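Local coordinates for nodulation protein S (Bradyrhizobium sp., PDB 3OFK) that probably transfers a methyl group from S-adenosyl-L-methionine to nitrogen during the synthesis of Nod factors, the lipochitooligosaccharide signals of root nodulation, at residues Gly50-Gly55 against Leu114-Val119; Asn54-Gly59 against Arg75-Asp80; Ala64-Leu69 against Gln91-Trp96; Phe109-Leu114 against Val141-Pro146. All blocks are in the same frame, centred on the assembly; numbering follows the deposited sequence.

Interaction 1 (Gly50-Gly55 against Leu114-Val119); sequences GAVSNG and LFDLIV
Asp116 meets the backbone of Ser53 and Asn54 through the oxygen ends of its carboxylate and takes one N-H on each, a two-pronged grip that illustrates how a side chain can finish a strand pair where regular pairing fails. Ser53 N reaches OD2 of Asp116 at 2.7 Å, on the syn lone pair and nearly straight. Asn54 N meets OD1 of Asp116, also at 2.7 Å, on the syn side but 20° out of the carboxylate plane. A chi1 of 59° sets CG between the backbone N and the carbonyl carbon, from where the oxygens reach these two amides. In return Asp116 N gives a weak bond to Asn54 O (3.1 Å). Val52 crosses the same carboxylate obliquely, CG1 lying 3.3 Å from Asp116 OD1, while its CG2 meets Leu117 CD2 with the side chains at about a right angle. Past the corner in each chain, Gly55 and Leu117 form a parallel bridge between strands 52-58 and 115-121 of the Rossmann-like sheet. The Asn54 amide is inclined by 36° to the Phe115 ring, which has Asn54 O at its edge, and ND2 of Asn54 donates to Leu114 O (2.9 Å) from above the carbonyl plane. The two N-H groups probably favour the ionised acid, hold its rotation and offset the 2.8 Å approach of Asn54 O to Asp116 OD1, both acceptors.

Interaction 2 (Asn54-Gly59 against Arg75-Asp80); sequences NGLEIG and RLTVID. With SAH (S-adenosyl-L-homocysteine), chain E.
Thr77 N donates to Gly55 O in the parallel ladder of a beta-alpha-beta unit, in which strand 52-58, helix 64-69 and strand 73-80 follow one another in the Rossmann-like fold of a SAM-dependent methyltransferase. Five N-H···O bonds of 2.8 to 2.9 Å run from Gly55 N to Gly59 N, and the two strands diverge by only 17°. The middle is tightly packed. On one face Leu56 CD1 touches Thr77 CG2 at 3.7 Å, and Ile58 and Ile79 lie side by side, pointing the same way, with Phe115 and Ile106 close by. On the other face Glu57 stretches alongside Val78, putting OE1 of Glu57 3.7 Å from CG1 of Val78; this buried oxygen is hydrogen-bonded to Thr66 of the connecting helix. The N-terminal end is looser and wetter. There Arg75 is exposed, its NH1 salt-bridged to Glu113, and a water links OD1 of Asn54, O of Gly55 and OG1 of Thr77. At the C-terminal end the strands open onto the ligand. Gly59 lies close to the ribose, where a CB would clash with O4', and its carbonyl O accepts from the SAH amino N at 2.7 Å. Asp80 holds CG anti to its N (chi1 -158°), which carries the carboxylate to the ribose. Its OD1 takes Met82 N and O2' of SAH; its OD2 takes Cys60 N. With Asp80 exchanged for alanine, both ribose hydroxyls and these two amides would probably lose their acceptor. OD2 of Asp80 takes O3' of SAH at a very short 2.5 Å.

Interaction 3 (Ala64-Leu69 against Gln91-Trp96); sequences AFTEKL and QRTKRW
Glu67 and Arg92 supply the charged part of this contact, a salt bridge in which a single carboxylate oxygen serves two nitrogens. NE of Arg92 comes within 2.6 Å of OE1 of Glu67, and NH2 of Arg92 adds a weak bond to the same oxygen. With CG of Arg92 anti to the backbone N (chi1 179°), a bend at chi2 (138°) brings NE to the glutamate. The two side chains cross at about a right angle and their flat groups are turned 69° apart. NE therefore approaches OE1 from above the carboxylate plane, while OE1 sits at the edge of the guanidinium. The remaining guanidinium nitrogen, NH1, is salt-bridged to Asp30. Van der Waals packing comes next: CA of Ala64 lies over the centre of one guanidinium face, 3.5 Å above its plane. In the Rossmann-like fold, helix 64-69 here meets the last turn of helix 83-92 and the chain after it, which leaves helical geometry at Thr93 and enters a type I turn to Trp96. Were Arg92 a leucine, the Glu67 and Asp30 carboxylates would probably lose their shared cation and Ala64 the flat group over it. The apolar part is small. CG2 of Thr93 packs 3.8 Å from CA of Glu67 and 4.0 Å from CG2 of Thr66, the threonines crossing nearly perpendicularly; both turn their hydroxyls to other partners, Thr93 to Ala89 O and Thr66 to Glu57.

Interaction 4 (Phe109-Leu114 against Val141-Pro146); sequences FSTAEL and VKMLAP
Met143 puts its sulfur beside the ring of Phe109, SD lying 3.7 Å from CE2 of Phe109 and 4.7 Å from the ring centroid in an oblique Met-aromatic contact, 65° off the ring normal. After an extended run through CG, a bend at chi3 (-71°) leaves the terminal methyl CE beside CD2 of Phe109, with the sulfur nearer the ring. The same sulfur also passes OG1 of Thr111 at 3.8 Å, the two side chains crossing at about a right angle, and farther back CB and CG of Met143 lie against the carbonyl O of Glu113. At the other end of the loop Leu114 leans on the chain leaving the helix: its CD2 comes 3.4 Å from O of Lys142, its CA makes a C-H···O contact with O of Met143, and CB packs 4.2 Å from CB of Ala145. CD1 of Leu114 meets CD of Pro146 more loosely.

In the next shell, backbone bonds between Phe115 and both Met143 and Ala145 hold the segment after helix 130-142 beside strand 115-121. Phe109 rests on Ile79 of strand 73-80 and Met143 on Ile106, which belongs to the ligand site, while Glu113 sends its carboxylate away to Arg75. No hydrogen bond joins the two segments, and OG1 of Thr111 and O of Glu113 are buried without a partner. Cohesion here probably rests largely on dispersion, the Met-aromatic contact and the C-H···O contact, and these two oxygens probably carry a modest desolvation cost.

In the fold
Interactions 1 and 2 share Asn54 and Gly55 and bind strand 52-58 to its neighbours on its two sides: interaction 2 is buried and held by a regular ladder that ends at the ligand, interaction 1 is partly buried at the strands' beginnings, where a carboxylate replaces some of the pairing. Interaction 3 lies on a helical layer, joined to interaction 2 by the Glu57-Thr66 bond, a largely buried contact whose salt bridge sits at its partly exposed rim. Interaction 4, also partly buried, shares Leu114 with interaction 1 and meets interaction 2 through Phe109 on Ile79, but is mainly apolar and lacks cross-segment hydrogen bonds. Interactions 3 and 4 do not touch, their nearest atoms being about 12 Å apart.

Interaction 1 (Gly50-Gly55 against Leu114-Val119)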
# COMPACT_ATOMS: atom_id res chain seq x y z
N GLY A 50 -4.86 -4.88 -17.80
CA GLY A 50 -6.32 -4.93 -17.96
C GLY A 50 -7.04 -5.21 -16.65
O GLY A 50 -6.49 -4.95 -15.58
N ALA A 51 -8.27 -5.72 -16.74
CA ALA A 51 -9.10 -6.03 -15.55
C ALA A 51 -8.45 -7.12 -14.68
O ALA A 51 -7.84 -8.06 -15.20
CB ALA A 51 -10.55 -6.45 -15.97
N VAL A 52 -8.63 -7.02 -13.37
CA VAL A 52 -8.02 -7.97 -12.42
C VAL A 52 -9.06 -9.04 -12.00
O VAL A 52 -10.22 -8.72 -11.84
CB VAL A 52 -7.42 -7.18 -11.22
CG1 VAL A 52 -7.14 -8.03 -10.05
CG2 VAL A 52 -6.15 -6.44 -11.69
N SER A 53 -8.65 -10.29 -11.83
CA SER A 53 -9.60 -11.34 -11.33
C SER A 53 -9.85 -11.33 -9.79
O SER A 53 -10.98 -11.57 -9.31
CB SER A 53 -9.12 -12.73 -11.72
OG SER A 53 -9.20 -12.95 -13.15
N ASN A 54 -8.79 -11.12 -9.03
CA ASN A 54 -8.84 -11.34 -7.58
C ASN A 54 -7.78 -10.49 -6.99
O ASN A 54 -6.63 -10.87 -6.98
CB ASN A 54 -8.58 -12.82 -7.27
CG ASN A 54 -8.96 -13.19 -5.86
OD1 ASN A 54 -9.85 -12.58 -5.27
ND2 ASN A 54 -8.31 -14.23 -5.32
N GLY A 55 -8.15 -9.28 -6.58
CA GLY A 55 -7.17 -8.30 -6.15
C GLY A 55 -7.06 -8.22 -4.62
O GLY A 55 -8.03 -8.52 -3.92
N LEU A 114 -5.01 -16.90 -3.60
CA LEU A 114 -3.96 -16.33 -4.45
C LEU A 114 -4.57 -15.18 -5.24
O LEU A 114 -5.69 -15.30 -5.75
CB LEU A 114 -3.34 -17.38 -5.37
CG LEU A 114 -2.70 -18.58 -4.65
CD1 LEU A 114 -2.20 -19.66 -5.65
CD2 LEU A 114 -1.59 -18.12 -3.70
N PHE A 115 -3.83 -14.07 -5.32
CA PHE A 115 -4.26 -12.80 -5.95
C PHE A 115 -3.43 -12.47 -7.19
O PHE A 115 -2.20 -12.53 -7.18
CB PHE A 115 -4.16 -11.65 -4.95
CG PHE A 115 -4.88 -11.91 -3.67
CD1 PHE A 115 -6.25 -11.73 -3.58
CD2 PHE A 115 -4.20 -12.40 -2.55
CE1 PHE A 115 -6.93 -12.00 -2.42
CE2 PHE A 115 -4.88 -12.67 -1.37
CZ PHE A 115 -6.25 -12.47 -1.31
N ASP A 116 -4.10 -12.11 -8.28
CA ASP A 116 -3.38 -11.67 -9.49
C ASP A 116 -2.95 -10.18 -9.43
O ASP A 116 -2.21 -9.70 -10.31
CB ASP A 116 -4.17 -11.98 -10.76
CG ASP A 116 -5.55 -11.35 -10.79
OD1 ASP A 116 -6.15 -11.19 -9.73
OD2 ASP A 116 -6.04 -11.02 -11.89
N LEU A 117 -3.42 -9.45 -8.42
CA LEU A 117 -2.87 -8.13 -8.12
C LEU A 117 -2.80 -7.95 -6.61
O LEU A 117 -3.79 -8.19 -5.92
CB LEU A 117 -3.74 -7.00 -8.66
CG LEU A 117 -3.24 -5.57 -8.41
CD1 LEU A 117 -1.89 -5.28 -9.11
CD2 LEU A 117 -4.33 -4.61 -8.92
N ILE A 118 -1.63 -7.53 -6.12
CA ILE A 118 -1.49 -7.04 -4.77
C ILE A 118 -0.97 -5.63 -4.82
O ILE A 118 0.03 -5.33 -5.47
CB ILE A 118 -0.52 -7.90 -3.99
CG1 ILE A 118 -1.03 -9.34 -3.93
CG2 ILE A 118 -0.33 -7.32 -2.59
CD1 ILE A 118 -0.05 -10.31 -3.26
N VAL A 119 -1.71 -4.73 -4.19
CA VAL A 119 -1.28 -3.34 -4.09
C VAL A 119 -0.81 -3.14 -2.63
O VAL A 119 -1.50 -3.52 -1.67
CB VAL A 119 -2.39 -2.33 -4.51
CG1 VAL A 119 -1.87 -0.90 -4.41
CG2 VAL A 119 -2.96 -2.64 -5.95

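Interaction 2 (Asn54-Gly59 against Arg75-Asp80)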
# COMPACT_ATOMS: atom_id res chain seq x y z
N ASN A 54 -8.79 -11.12 -9.03
CA ASN A 54 -8.84 -11.34 -7.58
C ASN A 54 -7.78 -10.49 -6.99
O ASN A 54 -6.63 -10.87 -6.98
CB ASN A 54 -8.58 -12.82 -7.27
CG ASN A 54 -8.96 -13.19 -5.86
OD1 ASN A 54 -9.85 -12.58 -5.27
ND2 ASN A 54 -8.31 -14.23 -5.32
N GLY A 55 -8.15 -9.28 -6.58
CA GLY A 55 -7.17 -8.30 -6.15
C GLY A 55 -7.06 -8.22 -4.62
O GLY A 55 -8.03 -8.52 -3.92
N LEU A 56 -5.87 -7.83 -4.14
CA LEU A 56 -5.64 -7.57 -2.69
C LEU A 56 -5.08 -6.16 -2.47
O LEU A 56 -4.06 -5.76 -3.06
CB LEU A 56 -4.70 -8.61 -2.08
CG LEU A 56 -4.31 -8.44 -0.58
CD1 LEU A 56 -5.51 -8.66 0.35
CD2 LEU A 56 -3.15 -9.35 -0.18
N GLU A 57 -5.70 -5.39 -1.60
CA GLU A 57 -5.14 -4.10 -1.24
C GLU A 57 -4.72 -4.20 0.21
O GLU A 57 -5.54 -4.65 1.05
CB GLU A 57 -6.15 -2.97 -1.41
CG GLU A 57 -5.49 -1.58 -1.16
CD GLU A 57 -6.45 -0.43 -0.89
OE1 GLU A 57 -7.63 -0.65 -0.55
OE2 GLU A 57 -6.03 0.74 -1.04
N ILE A 58 -3.45 -3.84 0.47
CA ILE A 58 -2.86 -3.89 1.84
C ILE A 58 -2.68 -2.48 2.37
O ILE A 58 -1.76 -1.77 1.92
CB ILE A 58 -1.51 -4.60 1.86
CG1 ILE A 58 -1.71 -6.06 1.51
CG2 ILE A 58 -0.83 -4.48 3.28
CD1 ILE A 58 -0.42 -6.78 1.06
N GLY A 59 -3.52 -2.10 3.34
CA GLY A 59 -3.53 -0.72 3.88
C GLY A 59 -4.42 0.22 3.05
O GLY A 59 -4.05 0.63 1.97
N ARG A 75 -13.12 -9.60 -8.05
CA ARG A 75 -13.15 -9.67 -6.58
C ARG A 75 -12.00 -8.85 -6.03
O ARG A 75 -10.90 -8.83 -6.60
CB ARG A 75 -13.05 -11.13 -6.11
CG ARG A 75 -14.26 -11.97 -6.42
CD ARG A 75 -14.19 -13.39 -5.79
NE ARG A 75 -14.30 -13.37 -4.32
CZ ARG A 75 -13.31 -13.60 -3.45
NH1 ARG A 75 -12.08 -13.92 -3.84
NH2 ARG A 75 -13.57 -13.52 -2.15
N LEU A 76 -12.25 -8.18 -4.90
CA LEU A 76 -11.24 -7.39 -4.18
C LEU A 76 -11.29 -7.77 -2.70
O LEU A 76 -12.38 -7.83 -2.10
CB LEU A 76 -11.50 -5.87 -4.32
CG LEU A 76 -10.56 -4.84 -3.65
CD1 LEU A 76 -9.06 -5.01 -4.09
CD2 LEU A 76 -11.02 -3.43 -3.86
N THR A 77 -10.11 -8.05 -2.13
CA THR A 77 -9.92 -8.19 -0.70
C THR A 77 -9.07 -7.02 -0.20
O THR A 77 -8.10 -6.61 -0.84
CB THR A 77 -9.27 -9.57 -0.42
OG1 THR A 77 -10.15 -10.55 -0.97
CG2 THR A 77 -8.98 -9.84 1.10
N VAL A 78 -9.42 -6.50 0.98
CA VAL A 78 -8.71 -5.34 1.55
C VAL A 78 -8.35 -5.66 3.04
O VAL A 78 -9.20 -6.11 3.82
CB VAL A 78 -9.61 -4.13 1.52
CG1 VAL A 78 -8.91 -2.89 2.16
CG2 VAL A 78 -10.08 -3.81 0.12
N ILE A 79 -7.09 -5.49 3.41
CA ILE A 79 -6.70 -5.72 4.78
C ILE A 79 -6.15 -4.42 5.31
O ILE A 79 -5.69 -3.56 4.57
CB ILE A 79 -5.74 -6.93 4.99
CG1 ILE A 79 -4.34 -6.69 4.43
CG2 ILE A 79 -6.35 -8.21 4.34
CD1 ILE A 79 -3.24 -7.45 5.16
N ASP A 80 -6.31 -4.26 6.61
CA ASP A 80 -5.77 -3.15 7.32
C ASP A 80 -5.69 -3.50 8.80
O ASP A 80 -6.58 -4.13 9.38
CB ASP A 80 -6.65 -1.92 7.13
CG ASP A 80 -5.89 -0.65 7.41
OD1 ASP A 80 -5.50 -0.39 8.60
OD2 ASP A 80 -5.58 0.04 6.41
N SAH E . -2.38 2.17 0.45
CA SAH E . -3.12 3.42 0.62
CB SAH E . -3.14 3.81 2.10
CG SAH E . -1.83 4.20 2.78
SD SAH E . -2.02 4.86 4.47
C SAH E . -2.59 4.58 -0.23
O SAH E . -1.49 4.52 -0.78
OXT SAH E . -3.26 5.60 -0.38
C5' SAH E . -1.43 3.36 5.32
C4' SAH E . -2.46 2.32 5.73
O4' SAH E . -1.77 1.14 6.13
C3' SAH E . -3.35 2.74 6.90
O3' SAH E . -4.71 2.37 6.62
C2' SAH E . -2.77 1.92 8.07
O2' SAH E . -3.74 1.64 9.05
C1' SAH E . -2.32 0.68 7.35
N9 SAH E . -1.32 -0.18 8.02
C8 SAH E . -0.22 0.21 8.74
N7 SAH E . 0.45 -0.90 9.12
C5 SAH E . -0.19 -1.99 8.66
C6 SAH E . 0.14 -3.34 8.76
N6 SAH E . 1.22 -3.70 9.50
N1 SAH E . -0.70 -4.25 8.18
C2 SAH E . -1.82 -3.82 7.46
N3 SAH E . -2.11 -2.46 7.35
C4 SAH E . -1.29 -1.55 7.93
O HOH W 1 -9.99 -10.59 -3.72

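Interaction 3 (Ala64-Leu69 against Gln91-Trp96)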
# COMPACT_ATOMS: atom_id res chain seq x y z
N ALA A 64 -9.71 5.92 -0.28
CA ALA A 64 -9.52 6.74 -1.50
C ALA A 64 -9.03 5.90 -2.67
O ALA A 64 -9.56 6.03 -3.79
CB ALA A 64 -8.62 7.93 -1.26
N PHE A 65 -8.04 5.03 -2.45
CA PHE A 65 -7.53 4.17 -3.51
C PHE A 65 -8.41 2.95 -3.75
O PHE A 65 -8.62 2.55 -4.89
CB PHE A 65 -6.06 3.76 -3.33
CG PHE A 65 -5.49 3.12 -4.57
CD1 PHE A 65 -5.05 3.90 -5.63
CD2 PHE A 65 -5.47 1.75 -4.70
CE1 PHE A 65 -4.57 3.33 -6.80
CE2 PHE A 65 -4.98 1.16 -5.85
CZ PHE A 65 -4.53 1.98 -6.92
N THR A 66 -8.97 2.37 -2.68
CA THR A 66 -9.89 1.26 -2.76
C THR A 66 -11.00 1.59 -3.77
O THR A 66 -11.30 0.78 -4.66
CB THR A 66 -10.52 0.96 -1.39
OG1 THR A 66 -9.56 1.12 -0.35
CG2 THR A 66 -11.12 -0.47 -1.35
N GLU A 67 -11.53 2.81 -3.65
CA GLU A 67 -12.61 3.33 -4.49
C GLU A 67 -12.26 3.40 -5.97
O GLU A 67 -13.13 3.24 -6.84
CB GLU A 67 -13.02 4.72 -3.98
CG GLU A 67 -14.07 5.41 -4.84
CD GLU A 67 -14.83 6.50 -4.12
OE1 GLU A 67 -14.17 7.36 -3.48
OE2 GLU A 67 -16.10 6.46 -4.19
N LYS A 68 -10.99 3.68 -6.25
CA LYS A 68 -10.47 3.77 -7.61
C LYS A 68 -10.16 2.39 -8.17
O LYS A 68 -10.36 2.12 -9.34
CB LYS A 68 -9.22 4.65 -7.60
CG LYS A 68 -9.51 6.10 -7.19
CD LYS A 68 -8.25 6.95 -7.00
CE LYS A 68 -8.59 8.20 -6.21
NZ LYS A 68 -7.40 8.98 -5.83
N LEU A 69 -9.74 1.48 -7.30
CA LEU A 69 -9.38 0.13 -7.69
C LEU A 69 -10.57 -0.81 -7.87
O LEU A 69 -10.57 -1.63 -8.79
CB LEU A 69 -8.44 -0.45 -6.63
CG LEU A 69 -7.69 -1.75 -6.96
CD1 LEU A 69 -6.73 -1.56 -8.13
CD2 LEU A 69 -6.96 -2.24 -5.69
N GLN A 91 -17.46 2.20 3.99
CA GLN A 91 -18.52 3.18 3.76
C GLN A 91 -18.32 3.89 2.43
O GLN A 91 -19.24 4.10 1.65
CB GLN A 91 -18.65 4.16 4.95
CG GLN A 91 -19.67 5.28 4.73
CD GLN A 91 -21.12 4.88 5.00
OE1 GLN A 91 -21.48 4.37 6.08
NE2 GLN A 91 -21.98 5.14 4.03
N ARG A 92 -17.08 4.25 2.16
CA ARG A 92 -16.72 4.84 0.89
C ARG A 92 -17.06 3.96 -0.32
O ARG A 92 -17.59 4.46 -1.34
CB ARG A 92 -15.25 5.21 0.94
CG ARG A 92 -14.69 5.81 -0.28
CD ARG A 92 -13.80 6.94 0.11
NE ARG A 92 -13.25 7.59 -1.05
CZ ARG A 92 -12.50 8.68 -0.99
NH1 ARG A 92 -12.23 9.24 0.19
NH2 ARG A 92 -12.02 9.21 -2.11
N THR A 93 -16.82 2.65 -0.22
CA THR A 93 -17.05 1.77 -1.37
C THR A 93 -18.33 0.97 -1.35
O THR A 93 -18.40 -0.10 -1.97
CB THR A 93 -15.93 0.77 -1.46
OG1 THR A 93 -15.81 0.14 -0.19
CG2 THR A 93 -14.64 1.46 -1.81
N LYS A 94 -19.34 1.45 -0.64
CA LYS A 94 -20.55 0.65 -0.38
C LYS A 94 -21.38 0.20 -1.62
O LYS A 94 -22.11 -0.79 -1.55
CB LYS A 94 -21.47 1.37 0.59
CG LYS A 94 -22.32 2.46 -0.04
CD LYS A 94 -22.96 3.34 1.00
CE LYS A 94 -23.41 4.67 0.38
NZ LYS A 94 -24.14 5.51 1.35
N ARG A 95 -21.25 0.89 -2.74
CA ARG A 95 -22.00 0.49 -3.95
C ARG A 95 -21.54 -0.85 -4.52
O ARG A 95 -22.30 -1.49 -5.27
CB ARG A 95 -21.90 1.56 -5.02
CG ARG A 95 -20.49 1.73 -5.55
CD ARG A 95 -20.40 2.86 -6.52
NE ARG A 95 -21.09 2.47 -7.74
CZ ARG A 95 -20.87 2.99 -8.95
NH1 ARG A 95 -19.95 3.93 -9.13
NH2 ARG A 95 -21.58 2.52 -9.97
N TRP A 96 -20.33 -1.28 -4.15
CA TRP A 96 -19.73 -2.50 -4.68
C TRP A 96 -20.08 -3.66 -3.75
O TRP A 96 -20.06 -3.49 -2.53
CB TRP A 96 -18.22 -2.32 -4.86
CG TRP A 96 -17.88 -1.18 -5.75
CD1 TRP A 96 -17.22 -0.02 -5.40
CD2 TRP A 96 -18.16 -1.09 -7.13
NE1 TRP A 96 -17.12 0.80 -6.49
CE2 TRP A 96 -17.69 0.17 -7.57
CE3 TRP A 96 -18.78 -1.93 -8.05
CZ2 TRP A 96 -17.81 0.59 -8.88
CZ3 TRP A 96 -18.90 -1.50 -9.37
CH2 TRP A 96 -18.41 -0.26 -9.77

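Interaction 4 (Phe109-Leu114 against Val141-Pro146)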
# COMPACT_ATOMS: atom_id res chain seq x y z
N PHE A 109 -1.72 -12.02 8.50
CA PHE A 109 -2.70 -12.41 7.51
C PHE A 109 -2.26 -13.71 6.86
O PHE A 109 -1.16 -13.79 6.30
CB PHE A 109 -2.85 -11.32 6.44
CG PHE A 109 -3.97 -11.56 5.45
CD1 PHE A 109 -5.26 -11.81 5.89
CD2 PHE A 109 -3.74 -11.49 4.10
CE1 PHE A 109 -6.30 -12.00 4.97
CE2 PHE A 109 -4.77 -11.67 3.19
CZ PHE A 109 -6.05 -11.94 3.62
N SER A 110 -3.10 -14.73 6.97
CA SER A 110 -2.85 -15.98 6.26
C SER A 110 -4.13 -16.38 5.55
O SER A 110 -5.20 -16.54 6.17
CB SER A 110 -2.39 -17.08 7.21
OG SER A 110 -3.35 -17.27 8.23
N THR A 111 -4.03 -16.48 4.23
CA THR A 111 -5.08 -17.02 3.40
C THR A 111 -4.49 -18.08 2.52
O THR A 111 -3.28 -18.10 2.27
CB THR A 111 -5.64 -16.00 2.42
OG1 THR A 111 -5.07 -14.72 2.68
CG2 THR A 111 -7.21 -15.99 2.45
N ALA A 112 -5.39 -18.95 2.06
CA ALA A 112 -5.13 -19.87 0.98
C ALA A 112 -5.36 -19.16 -0.37
O ALA A 112 -4.91 -19.66 -1.41
CB ALA A 112 -6.01 -21.11 1.13
N GLU A 113 -6.06 -18.02 -0.35
CA GLU A 113 -6.25 -17.14 -1.53
C GLU A 113 -4.95 -16.83 -2.27
O GLU A 113 -3.92 -16.52 -1.65
CB GLU A 113 -6.83 -15.77 -1.12
CG GLU A 113 -8.32 -15.69 -0.82
CD GLU A 113 -9.16 -15.33 -2.03
OE1 GLU A 113 -9.57 -16.25 -2.77
OE2 GLU A 113 -9.41 -14.14 -2.24
N LEU A 114 -5.01 -16.90 -3.60
CA LEU A 114 -3.96 -16.33 -4.45
C LEU A 114 -4.57 -15.18 -5.24
O LEU A 114 -5.69 -15.30 -5.75
CB LEU A 114 -3.34 -17.38 -5.37
CG LEU A 114 -2.70 -18.58 -4.65
CD1 LEU A 114 -2.20 -19.66 -5.65
CD2 LEU A 114 -1.59 -18.12 -3.70
N VAL A 141 4.60 -12.43 -1.44
CA VAL A 141 5.09 -13.24 -2.56
C VAL A 141 4.29 -14.54 -2.62
O VAL A 141 3.78 -14.91 -3.68
CB VAL A 141 6.60 -13.55 -2.47
CG1 VAL A 141 7.04 -14.59 -3.56
CG2 VAL A 141 7.38 -12.26 -2.59
N LYS A 142 4.15 -15.19 -1.46
CA LYS A 142 3.42 -16.44 -1.35
C LYS A 142 1.98 -16.32 -1.85
O LYS A 142 1.48 -17.24 -2.50
CB LYS A 142 3.44 -16.97 0.09
CG LYS A 142 2.51 -18.17 0.34
CD LYS A 142 2.54 -18.58 1.83
CE LYS A 142 1.12 -18.78 2.38
NZ LYS A 142 0.40 -17.47 2.47
N MET A 143 1.30 -15.20 -1.53
CA MET A 143 -0.09 -14.97 -1.98
C MET A 143 -0.25 -14.46 -3.44
O MET A 143 -1.38 -14.18 -3.86
CB MET A 143 -0.81 -13.96 -1.06
CG MET A 143 -1.03 -14.40 0.38
SD MET A 143 -1.91 -13.08 1.28
CE MET A 143 -0.73 -11.79 1.45
N LEU A 144 0.85 -14.27 -4.18
CA LEU A 144 0.75 -13.90 -5.60
C LEU A 144 0.37 -15.14 -6.42
O LEU A 144 0.94 -16.21 -6.20
CB LEU A 144 2.06 -13.31 -6.14
CG LEU A 144 2.18 -11.80 -6.33
CD1 LEU A 144 3.51 -11.42 -7.00
CD2 LEU A 144 1.00 -11.24 -7.14
N ALA A 145 -0.59 -14.99 -7.34
CA ALA A 145 -0.93 -16.04 -8.28
C ALA A 145 0.25 -16.26 -9.26
O ALA A 145 1.01 -15.32 -9.51
CB ALA A 145 -2.18 -15.67 -9.05
N PRO A 146 0.41 -17.49 -9.82
CA PRO A 146 1.50 -17.78 -10.75
C PRO A 146 1.82 -16.80 -11.89
O PRO A 146 2.94 -16.86 -12.44
CB PRO A 146 1.10 -19.14 -11.32
CG PRO A 146 0.48 -19.82 -10.16
CD PRO A 146 -0.27 -18.74 -9.41